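Local coordinates for protein YghZ aldo-keto reductase (Escherichia coli, PDB 3N6Q) that probably catalyses the nicotinamide-dependent reduction of aldehydes and ketones to alcohols, as a TIM-barrel member of the aldo-keto reductase family, at residues B[7-12]-B[86-91]; B[23-28]-B[91-96]. One frame throughout, in Å; residues are numbered along the deposited sequence.

Contact 1 of 2, residues B[7-12]-B[86-91]; sequences PERYGQ and AAYRDE
Glu91 reaches from the loop between helix 72-84 and strand 93-98 into a pair of donors, Arg9 and Tyr10, at the second and third positions of the type I turn 8-11. Its CB, CG and CD lie 3.5, 3.6 and 3.5 Å from Tyr10 OH, and with CG beside the backbone N (chi1 -73°) the chain runs on extended. OE2 lies in plane at the edge of the Tyr88 ring. OE1 carries the contact. On its anti lone pair it accepts from Tyr10 OH, 2.6 Å away, at the edge of the phenol ring, whose plane is oblique to the carboxylate. On the syn lone pair it takes Arg9 NH2 at 2.8 Å, a salt bridge with an almost straight N-H...O angle of 177°. Guanidinium and carboxylate lie nearly coplanar, 21° apart. Arg9 CG sits 3.6 Å above the centre of the Tyr10 ring, so its aliphatic part covers one face of the phenol, while Tyr88 CE1 packs 3.9 Å from Arg9 NH2; the Tyr88 hydroxyl bonds to Ala5 N. One water bridges Tyr10 OH to the Glu91 backbone O, donating to both. Phe53 of helix 42-54 and Trp103 of the second subunit pack against Glu91. Two short bonds to one buried oxygen, one from a cation, would probably stabilise the ionised carboxylate and tie the N-terminal segment to the barrel.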
ATOM      1  N   PRO B   7     -18.004 -11.794 -33.071  1.00 23.52           N
ATOM      2  CA  PRO B   7     -17.049 -10.751 -33.433  1.00 22.05           C
ATOM      3  C   PRO B   7     -17.712  -9.405 -33.597  1.00 22.22           C
ATOM      4  O   PRO B   7     -17.035  -8.407 -33.470  1.00 23.29           O
ATOM      5  CB  PRO B   7     -16.465 -11.212 -34.796  1.00 25.06           C
ATOM      6  CG  PRO B   7     -17.002 -12.564 -35.026  1.00 24.38           C
ATOM      7  CD  PRO B   7     -18.010 -12.942 -34.008  1.00 24.29           C
ATOM      8  N   GLU B   8     -19.034  -9.397 -33.755  1.00 22.72           N
ATOM      9  CA  GLU B   8     -19.822  -8.186 -33.966  1.00 24.08           C
ATOM     10  C   GLU B   8     -20.477  -7.678 -32.668  1.00 24.73           C
ATOM     11  O   GLU B   8     -21.269  -6.719 -32.698  1.00 23.38           O
ATOM     12  CB  GLU B   8     -20.941  -8.480 -35.000  1.00 27.77           C
ATOM     13  CG  GLU B   8     -20.410  -8.848 -36.421  1.00 34.52           C
ATOM     14  CD  GLU B   8     -19.331  -7.881 -36.886  1.00 44.89           C
ATOM     15  OE1 GLU B   8     -19.550  -6.656 -36.771  1.00 48.44           O
ATOM     16  OE2 GLU B   8     -18.233  -8.332 -37.312  1.00 53.64           O
ATOM     17  N   ARG B   9     -20.037  -8.212 -31.519  1.00 19.00           N
ATOM     18  CA  ARG B   9     -20.697  -7.899 -30.231  1.00 19.52           C
ATOM     19  C   ARG B   9     -20.753  -6.432 -29.859  1.00 18.29           C
ATOM     20  O   ARG B   9     -21.639  -6.048 -29.078  1.00 21.34           O
ATOM     21  CB  ARG B   9     -20.062  -8.741 -29.064  1.00 17.45           C
ATOM     22  CG  ARG B   9     -18.572  -8.429 -28.758  1.00 17.25           C
ATOM     23  CD  ARG B   9     -17.998  -9.544 -27.867  1.00 17.34           C
ATOM     24  NE  ARG B   9     -16.572  -9.363 -27.629  1.00 18.77           N
ATOM     25  CZ  ARG B   9     -15.609  -9.791 -28.437  1.00 21.00           C
ATOM     26  NH1 ARG B   9     -15.918 -10.360 -29.606  1.00 21.56           N
ATOM     27  NH2 ARG B   9     -14.343  -9.584 -28.114  1.00 20.00           N
ATOM     28  N   TYR B  10     -19.764  -5.640 -30.261  1.00 18.25           N
ATOM     29  CA  TYR B  10     -19.731  -4.226 -29.889  1.00 18.35           C
ATOM     30  C   TYR B  10     -20.444  -3.303 -30.900  1.00 22.92           C
ATOM     31  O   TYR B  10     -20.412  -2.074 -30.753  1.00 25.88           O
ATOM     32  CB  TYR B  10     -18.286  -3.757 -29.666  1.00 19.00           C
ATOM     33  CG  TYR B  10     -17.616  -4.556 -28.554  1.00 18.76           C
ATOM     34  CD1 TYR B  10     -18.198  -4.601 -27.299  1.00 19.38           C
ATOM     35  CD2 TYR B  10     -16.464  -5.306 -28.789  1.00 18.73           C
ATOM     36  CE1 TYR B  10     -17.607  -5.341 -26.231  1.00 19.19           C
ATOM     37  CE2 TYR B  10     -15.887  -6.108 -27.733  1.00 18.83           C
ATOM     38  CZ  TYR B  10     -16.484  -6.094 -26.472  1.00 21.10           C
ATOM     39  OH  TYR B  10     -15.922  -6.816 -25.410  1.00 20.35           O
ATOM     40  N   GLY B  11     -21.108  -3.900 -31.882  1.00 24.28           N
ATOM     41  CA  GLY B  11     -21.537  -3.144 -33.059  1.00 27.95           C
ATOM     42  C   GLY B  11     -22.861  -2.434 -32.875  1.00 28.37           C
ATOM     43  O   GLY B  11     -23.101  -1.426 -33.535  1.00 31.04           O
ATOM     44  N   GLN B  12     -23.747  -2.978 -32.046  1.00 26.24           N
ATOM     45  CA  GLN B  12     -25.087  -2.419 -31.895  1.00 28.79           C
ATOM     46  C   GLN B  12     -25.476  -1.963 -30.477  1.00 27.12           C
ATOM     47  O   GLN B  12     -26.363  -1.097 -30.319  1.00 26.70           O
ATOM     48  CB  GLN B  12     -26.132  -3.434 -32.357  1.00 28.74           C
ATOM     49  CG  GLN B  12     -26.082  -3.609 -33.883  1.00 39.90           C
ATOM     50  CD  GLN B  12     -27.038  -4.632 -34.381  1.00 52.15           C
ATOM     51  OE1 GLN B  12     -27.035  -5.790 -33.929  1.00 56.20           O
ATOM     52  NE2 GLN B  12     -27.859  -4.235 -35.352  1.00 58.64           N
ATOM     53  N   ALA B  86     -11.880 -16.857 -20.080  1.00 23.28           N
ATOM     54  CA  ALA B  86     -10.465 -16.645 -19.735  1.00 25.67           C
ATOM     55  C   ALA B  86      -9.753 -15.632 -20.602  1.00 26.23           C
ATOM     56  O   ALA B  86      -8.858 -14.935 -20.130  1.00 30.91           O
ATOM     57  CB  ALA B  86      -9.691 -17.983 -19.732  1.00 27.25           C
ATOM     58  N   ALA B  87     -10.118 -15.507 -21.861  1.00 23.44           N
ATOM     59  CA  ALA B  87      -9.459 -14.514 -22.668  1.00 23.21           C
ATOM     60  C   ALA B  87     -10.184 -13.161 -22.616  1.00 21.64           C
ATOM     61  O   ALA B  87      -9.749 -12.217 -23.275  1.00 20.73           O
ATOM     62  CB  ALA B  87      -9.336 -14.991 -24.112  1.00 24.30           C
ATOM     63  N   TYR B  88     -11.308 -13.087 -21.896  1.00 19.16           N
ATOM     64  CA  TYR B  88     -12.185 -11.900 -22.064  1.00 18.80           C
ATOM     65  C   TYR B  88     -12.367 -11.127 -20.756  1.00 18.82           C
ATOM     66  O   TYR B  88     -13.209 -10.223 -20.703  1.00 17.74           O
ATOM     67  CB  TYR B  88     -13.586 -12.305 -22.526  1.00 19.08           C
ATOM     68  CG  TYR B  88     -13.625 -12.924 -23.923  1.00 19.80           C
ATOM     69  CD1 TYR B  88     -13.112 -12.236 -25.031  1.00 21.47           C
ATOM     70  CD2 TYR B  88     -14.220 -14.166 -24.116  1.00 19.69           C
ATOM     71  CE1 TYR B  88     -13.141 -12.819 -26.322  1.00 24.78           C
ATOM     72  CE2 TYR B  88     -14.265 -14.760 -25.399  1.00 23.13           C
ATOM     73  CZ  TYR B  88     -13.756 -14.069 -26.483  1.00 25.26           C
ATOM     74  OH  TYR B  88     -13.820 -14.670 -27.727  1.00 24.53           O
ATOM     75  N   ARG B  89     -11.657 -11.500 -19.682  1.00 17.08           N
ATOM     76  CA  ARG B  89     -11.926 -10.808 -18.409  1.00 17.89           C
ATOM     77  C   ARG B  89     -11.762  -9.301 -18.494  1.00 17.04           C
ATOM     78  O   ARG B  89     -12.499  -8.537 -17.808  1.00 17.77           O
ATOM     79  CB  ARG B  89     -11.082 -11.388 -17.249  1.00 16.56           C
ATOM     80  CG  ARG B  89     -11.571 -10.919 -15.899  1.00 16.78           C
ATOM     81  CD  ARG B  89     -10.750  -9.722 -15.413  1.00 16.89           C
ATOM     82  NE  ARG B  89     -11.206  -9.193 -14.109  1.00 17.44           N
ATOM     83  CZ  ARG B  89     -12.214  -8.329 -13.920  1.00 18.81           C
ATOM     84  NH1 ARG B  89     -13.020  -7.945 -14.950  1.00 14.32           N
ATOM     85  NH2 ARG B  89     -12.477  -7.875 -12.674  1.00 14.60           N
ATOM     86  N   ASP B  90     -10.764  -8.835 -19.249  1.00 16.20           N
ATOM     87  CA  ASP B  90     -10.480  -7.400 -19.298  1.00 16.39           C
ATOM     88  C   ASP B  90     -11.478  -6.616 -20.191  1.00 14.87           C
ATOM     89  O   ASP B  90     -11.398  -5.380 -20.255  1.00 14.72           O
ATOM     90  CB  ASP B  90      -9.014  -7.121 -19.720  1.00 16.08           C
ATOM     91  CG  ASP B  90      -7.992  -7.679 -18.667  1.00 19.16           C
ATOM     92  OD1 ASP B  90      -8.405  -7.949 -17.488  1.00 19.00           O
ATOM     93  OD2 ASP B  90      -6.790  -7.702 -18.968  1.00 19.67           O
ATOM     94  N   GLU B  91     -12.396  -7.336 -20.795  1.00 14.52           N
ATOM     95  CA  GLU B  91     -13.534  -6.744 -21.508  1.00 18.59           C
ATOM     96  C   GLU B  91     -14.803  -6.688 -20.636  1.00 18.34           C
ATOM     97  O   GLU B  91     -15.874  -6.331 -21.149  1.00 17.80           O
ATOM     98  CB  GLU B  91     -13.798  -7.571 -22.780  1.00 17.37           C
ATOM     99  CG  GLU B  91     -12.703  -7.283 -23.810  1.00 20.43           C
ATOM    100  CD  GLU B  91     -12.758  -8.196 -25.007  1.00 20.39           C
ATOM    101  OE1 GLU B  91     -13.792  -8.263 -25.686  1.00 21.16           O
ATOM    102  OE2 GLU B  91     -11.722  -8.810 -25.307  1.00 22.56           O
TER
HETATM  103  O   HOH W   1     -15.653  -4.916 -23.418  1.00 19.38           O

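Contact 2 of 2, residues B[23-28]-B[91-96]; sequences LRLPAL and ELIIST
Ile93 presents two different methyl groups to the leucines of segment 23-28, and the contact between the segments is entirely apolar. The first pair is tip to tip: Leu23 CD1 meets Ile93 CD1 at 3.8 Å. Leu23 gets there because its CG stands anti to the backbone N (chi1 -170°), sending the branch toward strand 93-98. Ile93 answers with its longer arm, CG1 lying opposite the carbonyl carbon (chi1 -54°) and CD1 reaching out beyond it. The second pair is looser and set differently. Leu25 CD2 comes 4.2 Å from Ile93 CG2, the two side chains crossing at about a right angle, and it is the CD2 branch of Leu25 that covers the remaining distance.

Hydrogen bonding does not join these segments; the CA atoms of Leu25 and Ile93 are 8.0 Å apart. Backbone bonds go to other partners instead: Ile93 pairs with Thr58 and Phe60, and Leu25 with Arg16 in the antiparallel N-terminal hairpin of strands 15-17 and 24-26. The Ile93 carbonyl also accepts a hydrogen bond involving His59 ND1, and Leu25 packs on that same histidine, so His59 touches a residue of each segment.

The leucines thus come from the N-terminal hairpin, which in aldo-keto reductases closes the N-terminal end of the barrel, and they meet Ile93 at the start of strand 93-98. Strand 59-61 neighbours both strands 24-31 and 93-98. Ile134 of strand 132-137 packs on Ile93 and Leu190, just ahead of strand 191-193, on Leu23, while Lys114 and Tyr107 of the second subunit pack on Leu23 and Ile93 respectively.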
ATOM      1  N   LEU B  23     -15.668   5.435 -17.347  1.00 18.06           N
ATOM      2  CA  LEU B  23     -16.089   4.038 -17.509  1.00 17.41           C
ATOM      3  C   LEU B  23     -17.444   3.991 -18.234  1.00 17.76           C
ATOM      4  O   LEU B  23     -18.411   4.585 -17.776  1.00 18.45           O
ATOM      5  CB  LEU B  23     -16.204   3.339 -16.132  1.00 17.61           C
ATOM      6  CG  LEU B  23     -16.400   1.801 -16.252  1.00 19.72           C
ATOM      7  CD1 LEU B  23     -14.983   1.186 -16.617  1.00 17.27           C
ATOM      8  CD2 LEU B  23     -17.035   1.147 -14.919  1.00 17.11           C
ATOM      9  N   ARG B  24     -17.507   3.276 -19.340  1.00 18.08           N
ATOM     10  CA  ARG B  24     -18.766   3.132 -20.119  1.00 19.37           C
ATOM     11  C   ARG B  24     -19.453   1.817 -19.804  1.00 20.32           C
ATOM     12  O   ARG B  24     -18.846   0.753 -19.982  1.00 24.58           O
ATOM     13  CB  ARG B  24     -18.435   3.200 -21.628  1.00 17.93           C
ATOM     14  CG  ARG B  24     -17.742   4.534 -21.970  1.00 21.55           C
ATOM     15  CD  ARG B  24     -16.914   4.427 -23.267  1.00 25.47           C
ATOM     16  NE  ARG B  24     -17.886   4.419 -24.319  1.00 27.98           N
ATOM     17  CZ  ARG B  24     -17.639   4.065 -25.574  1.00 38.24           C
ATOM     18  NH1 ARG B  24     -16.391   3.759 -25.951  1.00 38.75           N
ATOM     19  NH2 ARG B  24     -18.635   4.097 -26.454  1.00 36.12           N
ATOM     20  N   LEU B  25     -20.699   1.867 -19.355  1.00 16.41           N
ATOM     21  CA  LEU B  25     -21.460   0.648 -19.101  1.00 15.56           C
ATOM     22  C   LEU B  25     -22.367   0.430 -20.331  1.00 16.14           C
ATOM     23  O   LEU B  25     -22.791   1.422 -20.965  1.00 15.05           O
ATOM     24  CB  LEU B  25     -22.291   0.782 -17.824  1.00 12.62           C
ATOM     25  CG  LEU B  25     -21.380   0.936 -16.565  1.00 15.47           C
ATOM     26  CD1 LEU B  25     -22.244   1.183 -15.337  1.00 18.59           C
ATOM     27  CD2 LEU B  25     -20.496  -0.332 -16.388  1.00 14.98           C
ATOM     28  N   PRO B  26     -22.649  -0.833 -20.666  1.00 15.58           N
ATOM     29  CA  PRO B  26     -23.748  -1.103 -21.610  1.00 16.20           C
ATOM     30  C   PRO B  26     -25.042  -0.558 -21.043  1.00 17.17           C
ATOM     31  O   PRO B  26     -25.245  -0.610 -19.805  1.00 15.42           O
ATOM     32  CB  PRO B  26     -23.787  -2.633 -21.653  1.00 17.12           C
ATOM     33  CG  PRO B  26     -23.370  -3.010 -20.187  1.00 11.66           C
ATOM     34  CD  PRO B  26     -22.235  -2.055 -19.938  1.00 14.47           C
ATOM     35  N   ALA B  27     -25.931  -0.020 -21.913  1.00 16.73           N
ATOM     36  CA  ALA B  27     -27.196   0.513 -21.441  1.00 15.63           C
ATOM     37  C   ALA B  27     -28.069  -0.561 -20.839  1.00 15.39           C
ATOM     38  O   ALA B  27     -28.952  -0.251 -20.024  1.00 15.75           O
ATOM     39  CB  ALA B  27     -28.009   1.249 -22.639  1.00 15.39           C
ATOM     40  N   LEU B  28     -27.849  -1.831 -21.204  1.00 15.66           N
ATOM     41  CA  LEU B  28     -28.485  -2.923 -20.464  1.00 15.43           C
ATOM     42  C   LEU B  28     -27.347  -3.787 -19.865  1.00 16.02           C
ATOM     43  O   LEU B  28     -26.398  -4.133 -20.584  1.00 14.88           O
ATOM     44  CB  LEU B  28     -29.366  -3.815 -21.384  1.00 16.34           C
ATOM     45  CG  LEU B  28     -30.605  -3.039 -21.926  1.00 22.24           C
ATOM     46  CD1 LEU B  28     -30.189  -2.261 -23.232  1.00 25.26           C
ATOM     47  CD2 LEU B  28     -31.656  -4.030 -22.222  1.00 22.20           C
ATOM     48  N   GLU B  91     -12.396  -7.336 -20.795  1.00 14.52           N
ATOM     49  CA  GLU B  91     -13.534  -6.744 -21.508  1.00 18.59           C
ATOM     50  C   GLU B  91     -14.803  -6.688 -20.636  1.00 18.34           C
ATOM     51  O   GLU B  91     -15.874  -6.331 -21.149  1.00 17.80           O
ATOM     52  CB  GLU B  91     -13.798  -7.571 -22.780  1.00 17.37           C
ATOM     53  CG  GLU B  91     -12.703  -7.283 -23.810  1.00 20.43           C
ATOM     54  CD  GLU B  91     -12.758  -8.196 -25.007  1.00 20.39           C
ATOM     55  OE1 GLU B  91     -13.792  -8.263 -25.686  1.00 21.16           O
ATOM     56  OE2 GLU B  91     -11.722  -8.810 -25.307  1.00 22.56           O
ATOM     57  N   LEU B  92     -14.733  -7.224 -19.398  1.00 15.77           N
ATOM     58  CA  LEU B  92     -15.913  -7.343 -18.533  1.00 15.27           C
ATOM     59  C   LEU B  92     -15.835  -6.380 -17.359  1.00 14.40           C
ATOM     60  O   LEU B  92     -14.730  -6.117 -16.831  1.00 16.34           O
ATOM     61  CB  LEU B  92     -16.034  -8.770 -17.917  1.00 14.58           C
ATOM     62  CG  LEU B  92     -16.106  -9.898 -18.950  1.00 16.86           C
ATOM     63  CD1 LEU B  92     -16.336 -11.228 -18.148  1.00 14.92           C
ATOM     64  CD2 LEU B  92     -17.283  -9.646 -19.937  1.00 16.37           C
ATOM     65  N   ILE B  93     -16.988  -5.876 -16.926  1.00 15.27           N
ATOM     66  CA  ILE B  93     -17.087  -5.126 -15.648  1.00 13.62           C
ATOM     67  C   ILE B  93     -17.886  -5.964 -14.677  1.00 11.98           C
ATOM     68  O   ILE B  93     -19.035  -6.310 -14.920  1.00 12.42           O
ATOM     69  CB  ILE B  93     -17.801  -3.743 -15.836  1.00 13.64           C
ATOM     70  CG1 ILE B  93     -17.121  -2.938 -16.924  1.00 13.50           C
ATOM     71  CG2 ILE B  93     -17.947  -2.979 -14.457  1.00 15.02           C
ATOM     72  CD1 ILE B  93     -15.615  -2.566 -16.568  1.00 12.57           C
ATOM     73  N   ILE B  94     -17.173  -6.486 -13.682  1.00 12.91           N
ATOM     74  CA  ILE B  94     -17.775  -7.423 -12.757  1.00 11.96           C
ATOM     75  C   ILE B  94     -17.965  -6.681 -11.435  1.00 11.98           C
ATOM     76  O   ILE B  94     -17.018  -6.109 -10.895  1.00 13.77           O
ATOM     77  CB  ILE B  94     -16.841  -8.667 -12.546  1.00 12.91           C
ATOM     78  CG1 ILE B  94     -16.706  -9.452 -13.870  1.00 17.08           C
ATOM     79  CG2 ILE B  94     -17.429  -9.514 -11.366  1.00 16.17           C
ATOM     80  CD1 ILE B  94     -15.563 -10.477 -13.892  1.00 19.49           C
ATOM     81  N   SER B  95     -19.165  -6.723 -10.854  1.00 13.79           N
ATOM     82  CA  SER B  95     -19.323  -6.113  -9.563  1.00 14.29           C
ATOM     83  C   SER B  95     -19.720  -7.137  -8.479  1.00 13.92           C
ATOM     84  O   SER B  95     -20.210  -8.246  -8.792  1.00 15.71           O
ATOM     85  CB  SER B  95     -20.385  -5.029  -9.596  1.00 16.09           C
ATOM     86  OG  SER B  95     -21.580  -5.664 -10.060  1.00 17.82           O
ATOM     87  N   THR B  96     -19.371  -6.826  -7.226  1.00 13.84           N
ATOM     88  CA  THR B  96     -20.073  -7.492  -6.136  1.00 12.90           C
ATOM     89  C   THR B  96     -20.293  -6.544  -4.963  1.00 12.84           C
ATOM     90  O   THR B  96     -20.021  -5.349  -5.094  1.00 13.27           O
ATOM     91  CB  THR B  96     -19.317  -8.789  -5.698  1.00 12.07           C
ATOM     92  OG1 THR B  96     -20.181  -9.550  -4.868  1.00 19.23           O
ATOM     93  CG2 THR B  96     -18.086  -8.415  -4.880  1.00 16.57           C
TER

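In the fold
Contact 1 and contact 2 share Glu91 and have centres 12 Å apart, both on the same side of the chain's centre. Contact 1 is peripheral, about 20 Å from that centre to its own, whereas contact 2 lies about 10 Å from it, at the N-terminal end of the barrel. The chain passes from one to the other within two residues, from the polar end of Glu91 to the apolar branches of Ile93, and Arg89 NH1 packs 3.7 Å from Ile94 CD1. Both contacts touch the second subunit. In this family the active site opens at the C-terminal ends of the strands, so both probably belong to the opposite end of the barrel.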